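Local coordinates for phosphogluconate dehydrogenase NAD-binding putative C-terminal domain-containing protein (Sinorhizobium meliloti, PDB 4EZB), which is of unknown function but may be an oxidoreductase related to NAD-binding phosphogluconate dehydrogenases, at residues E156-V168 and G178-A191. Residues are numbered along the deposited sequence; the frame is centred on the assembly and turned at random.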
# COMPACT_ATOMS: atom_id res chain seq x y z
N GLU A 156 19.68 16.33 -21.31
CA GLU A 156 19.28 17.63 -20.76
C GLU A 156 17.76 17.84 -20.56
O GLU A 156 17.33 18.89 -20.05
CB GLU A 156 19.85 18.76 -21.63
CG GLU A 156 19.02 19.10 -22.85
CD GLU A 156 19.24 18.18 -24.04
OE1 GLU A 156 19.43 16.96 -23.86
OE2 GLU A 156 19.21 18.69 -25.17
N LYS A 157 16.97 16.86 -20.97
CA LYS A 157 15.52 16.94 -20.87
C LYS A 157 14.99 16.00 -19.79
O LYS A 157 13.79 15.79 -19.65
CB LYS A 157 14.88 16.63 -22.22
CG LYS A 157 15.41 17.52 -23.33
CD LYS A 157 14.37 17.73 -24.41
CE LYS A 157 14.94 18.51 -25.58
NZ LYS A 157 15.50 19.84 -25.20
N VAL A 158 15.92 15.43 -19.04
CA VAL A 158 15.61 14.70 -17.83
C VAL A 158 14.70 15.59 -16.96
O VAL A 158 14.96 16.82 -16.82
CB VAL A 158 16.92 14.28 -17.11
CG1 VAL A 158 17.71 15.50 -16.61
CG2 VAL A 158 16.67 13.27 -16.01
N PRO A 159 13.60 15.01 -16.45
CA PRO A 159 12.70 15.78 -15.58
C PRO A 159 13.41 16.17 -14.27
O PRO A 159 13.92 15.31 -13.54
CB PRO A 159 11.53 14.81 -15.31
CG PRO A 159 12.07 13.43 -15.62
CD PRO A 159 13.09 13.64 -16.71
N ILE A 160 13.47 17.48 -14.03
CA ILE A 160 13.99 18.02 -12.77
C ILE A 160 12.89 18.82 -12.07
O ILE A 160 12.22 19.62 -12.70
CB ILE A 160 15.27 18.86 -13.00
CG1 ILE A 160 16.40 17.95 -13.47
CG2 ILE A 160 15.68 19.60 -11.73
CD1 ILE A 160 17.63 18.64 -14.04
N LEU A 161 12.67 18.55 -10.78
CA LEU A 161 11.85 19.42 -9.96
C LEU A 161 12.73 20.43 -9.22
O LEU A 161 13.81 20.07 -8.73
CB LEU A 161 11.03 18.59 -8.97
CG LEU A 161 10.04 17.55 -9.59
CD1 LEU A 161 9.16 16.90 -8.53
CD2 LEU A 161 9.17 18.14 -10.70
N VAL A 162 12.28 21.67 -9.14
CA VAL A 162 12.99 22.73 -8.39
C VAL A 162 12.07 23.47 -7.40
O VAL A 162 10.86 23.62 -7.62
CB VAL A 162 13.74 23.70 -9.34
CG1 VAL A 162 14.97 23.02 -9.92
CG2 VAL A 162 12.85 24.17 -10.49
N ALA A 163 12.63 23.91 -6.28
CA ALA A 163 11.88 24.65 -5.27
C ALA A 163 12.76 25.75 -4.69
O ALA A 163 13.94 25.51 -4.42
CB ALA A 163 11.45 23.72 -4.15
N GLY A 164 12.19 26.93 -4.44
CA GLY A 164 12.93 28.03 -3.80
C GLY A 164 12.41 29.36 -4.29
O GLY A 164 11.60 29.41 -5.23
N ARG A 165 12.85 30.44 -3.63
CA ARG A 165 12.48 31.79 -4.03
C ARG A 165 12.56 31.92 -5.56
O ARG A 165 11.58 32.29 -6.20
CB ARG A 165 13.38 32.83 -3.33
CG ARG A 165 12.66 34.06 -2.81
CD ARG A 165 13.61 35.24 -2.57
NE ARG A 165 14.70 34.96 -1.61
CZ ARG A 165 14.81 35.50 -0.40
NH1 ARG A 165 15.84 35.16 0.38
NH2 ARG A 165 13.92 36.37 0.05
N ARG A 166 13.70 31.52 -6.14
CA ARG A 166 13.96 31.71 -7.57
C ARG A 166 13.73 30.49 -8.48
O ARG A 166 14.12 30.48 -9.64
CB ARG A 166 15.36 32.31 -7.78
CG ARG A 166 15.49 33.66 -7.08
CD ARG A 166 16.91 34.22 -7.11
NE ARG A 166 17.29 34.65 -8.45
CZ ARG A 166 18.51 35.09 -8.79
NH1 ARG A 166 19.49 35.17 -7.89
NH2 ARG A 166 18.73 35.42 -10.05
N ALA A 167 13.04 29.48 -7.95
CA ALA A 167 12.73 28.28 -8.73
C ALA A 167 11.96 28.56 -10.03
O ALA A 167 12.29 28.00 -11.07
CB ALA A 167 11.95 27.28 -7.88
N VAL A 168 10.95 29.42 -9.97
CA VAL A 168 10.17 29.74 -11.19
C VAL A 168 11.13 30.36 -12.19
O VAL A 168 11.23 29.91 -13.32
CB VAL A 168 8.98 30.67 -10.89
CG1 VAL A 168 8.43 31.32 -12.15
CG2 VAL A 168 7.91 29.90 -10.12
N GLY A 178 16.28 24.75 -23.39
CA GLY A 178 15.89 23.38 -23.77
C GLY A 178 15.86 22.33 -22.67
O GLY A 178 15.66 21.14 -22.95
N MSE A 179 16.04 22.75 -21.41
CA MSE A 179 15.97 21.81 -20.27
C MSE A 179 14.55 21.56 -19.85
O MSE A 179 13.64 22.21 -20.37
CB MSE A 179 16.78 22.32 -19.09
CG MSE A 179 18.24 22.35 -19.51
SE MSE A 179 19.40 22.38 -17.91
CE MSE A 179 20.16 24.16 -18.28
N ASN A 180 14.36 20.64 -18.91
CA ASN A 180 13.02 20.19 -18.54
C ASN A 180 12.69 20.31 -17.04
O ASN A 180 12.46 19.32 -16.34
CB ASN A 180 12.83 18.76 -19.03
CG ASN A 180 11.45 18.21 -18.75
OD1 ASN A 180 10.46 18.95 -18.66
ND2 ASN A 180 11.37 16.90 -18.61
N LEU A 181 12.65 21.55 -16.56
CA LEU A 181 12.44 21.83 -15.15
C LEU A 181 11.01 22.22 -14.84
O LEU A 181 10.39 22.96 -15.61
CB LEU A 181 13.33 23.00 -14.73
CG LEU A 181 14.77 22.77 -14.33
CD1 LEU A 181 15.68 22.40 -15.50
CD2 LEU A 181 15.26 24.06 -13.65
N GLU A 182 10.47 21.74 -13.72
CA GLU A 182 9.27 22.38 -13.17
C GLU A 182 9.40 22.87 -11.74
O GLU A 182 9.90 22.18 -10.86
CB GLU A 182 8.00 21.56 -13.39
CG GLU A 182 8.10 20.09 -13.11
CD GLU A 182 6.77 19.40 -13.32
OE1 GLU A 182 5.78 19.80 -12.65
OE2 GLU A 182 6.71 18.47 -14.15
N ALA A 183 8.97 24.11 -11.53
CA ALA A 183 8.98 24.70 -10.20
C ALA A 183 7.79 24.14 -9.44
O ALA A 183 6.67 24.17 -9.91
CB ALA A 183 8.90 26.22 -10.29
N VAL A 184 8.05 23.58 -8.26
CA VAL A 184 6.98 22.90 -7.53
C VAL A 184 6.63 23.60 -6.22
O VAL A 184 5.68 23.20 -5.53
CB VAL A 184 7.30 21.41 -7.31
CG1 VAL A 184 7.43 20.71 -8.65
CG2 VAL A 184 8.59 21.25 -6.51
N GLY A 185 7.38 24.65 -5.90
CA GLY A 185 7.14 25.41 -4.67
C GLY A 185 8.20 26.47 -4.44
O GLY A 185 9.24 26.47 -5.10
N GLU A 186 7.92 27.37 -3.50
CA GLU A 186 8.82 28.47 -3.21
C GLU A 186 9.73 28.12 -2.04
O GLU A 186 10.66 28.85 -1.71
CB GLU A 186 8.02 29.74 -2.93
CG GLU A 186 7.22 30.21 -4.14
CD GLU A 186 6.30 31.38 -3.82
OE1 GLU A 186 6.62 32.18 -2.90
OE2 GLU A 186 5.24 31.50 -4.49
N THR A 187 9.50 26.96 -1.46
CA THR A 187 10.24 26.59 -0.26
C THR A 187 11.27 25.51 -0.61
O THR A 187 10.88 24.44 -1.07
CB THR A 187 9.26 26.10 0.84
OG1 THR A 187 8.22 27.08 1.02
CG2 THR A 187 9.97 25.91 2.15
N PRO A 188 12.59 25.78 -0.40
CA PRO A 188 13.58 24.73 -0.69
C PRO A 188 13.41 23.54 0.25
O PRO A 188 13.19 23.72 1.45
CB PRO A 188 14.94 25.42 -0.45
CG PRO A 188 14.65 26.74 0.24
CD PRO A 188 13.20 27.07 0.01
N GLY A 189 13.54 22.34 -0.29
CA GLY A 189 13.12 21.15 0.43
C GLY A 189 11.89 20.54 -0.26
O GLY A 189 11.71 19.32 -0.25
N GLN A 190 11.05 21.38 -0.88
CA GLN A 190 9.83 20.81 -1.47
C GLN A 190 10.04 19.83 -2.62
O GLN A 190 9.22 18.92 -2.78
CB GLN A 190 8.84 21.87 -1.89
CG GLN A 190 8.25 22.64 -0.71
CD GLN A 190 7.29 23.70 -1.17
OE1 GLN A 190 7.69 24.72 -1.76
NE2 GLN A 190 5.99 23.47 -0.93
N ALA A 191 11.11 20.02 -3.41
CA ALA A 191 11.35 19.20 -4.60
C ALA A 191 11.81 17.80 -4.20
O ALA A 191 11.35 16.81 -4.78
CB ALA A 191 12.37 19.86 -5.52
O HOH W 1 16.11 19.15 -17.59
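Ile160 and Leu161 run beside Leu181 and Glu182 as neighbouring parallel strands, 159-163 and 180-185, of a beta-alpha-beta unit whose crossover is helix 167-175; within the chain 180-185 is an outermost strand of the mixed sheet. Ile160 N donates to Asn180 O, and Ile160 O takes Glu182 N (2.9 Å) almost head-on to the carbonyl. Val162 repeats the scheme, binding Glu182 O through its N and Val184 N through its O, and Gly164 N closes the series on Gly185 O.

On the face carrying Ile160, Val162, Leu181 and Ala183, toward helix 167-175, Ile160 and Leu181 point the same way, with Ile160 CB 4.2 Å from Leu181 CG. Val162 meets Leu181 at a slant, its CG1 3.9 Å from Leu181 CD2, while Ala171 and Leu174 of the crossover helix cover Leu181. Ala183 CB is met by Ala167 CB and by Val168 CG2 at the start of that helix.

On the other face, Leu161 holds CG anti to its carbonyl carbon (chi1 -60°), and from there CD2 packs at 3.7 Å against Val184 CG1, the two side chains crossing at about a right angle. Leu161 CB also touches Ala191 CB, in the first turn of helix 190-218. Glu144 OE2, on the adjoining strand 141-147, accepts a hydrogen bond from Ala191 N, and Gln190 NE2 reaches Ala219 O of the second subunit.

Before Leu181, Asn180 turns its amide to the backbone of 156-158: ND2 gives a hydrogen bond to Lys157 O (2.9 Å), coming from above the carbonyl plane. One water donates to Glu156 O and Val158 O and accepts Asn180 N. Lys157 bends at its last torsion (chi4 -58°), bringing NZ onto a lone pair of Gly178 O, 2.6 Å away.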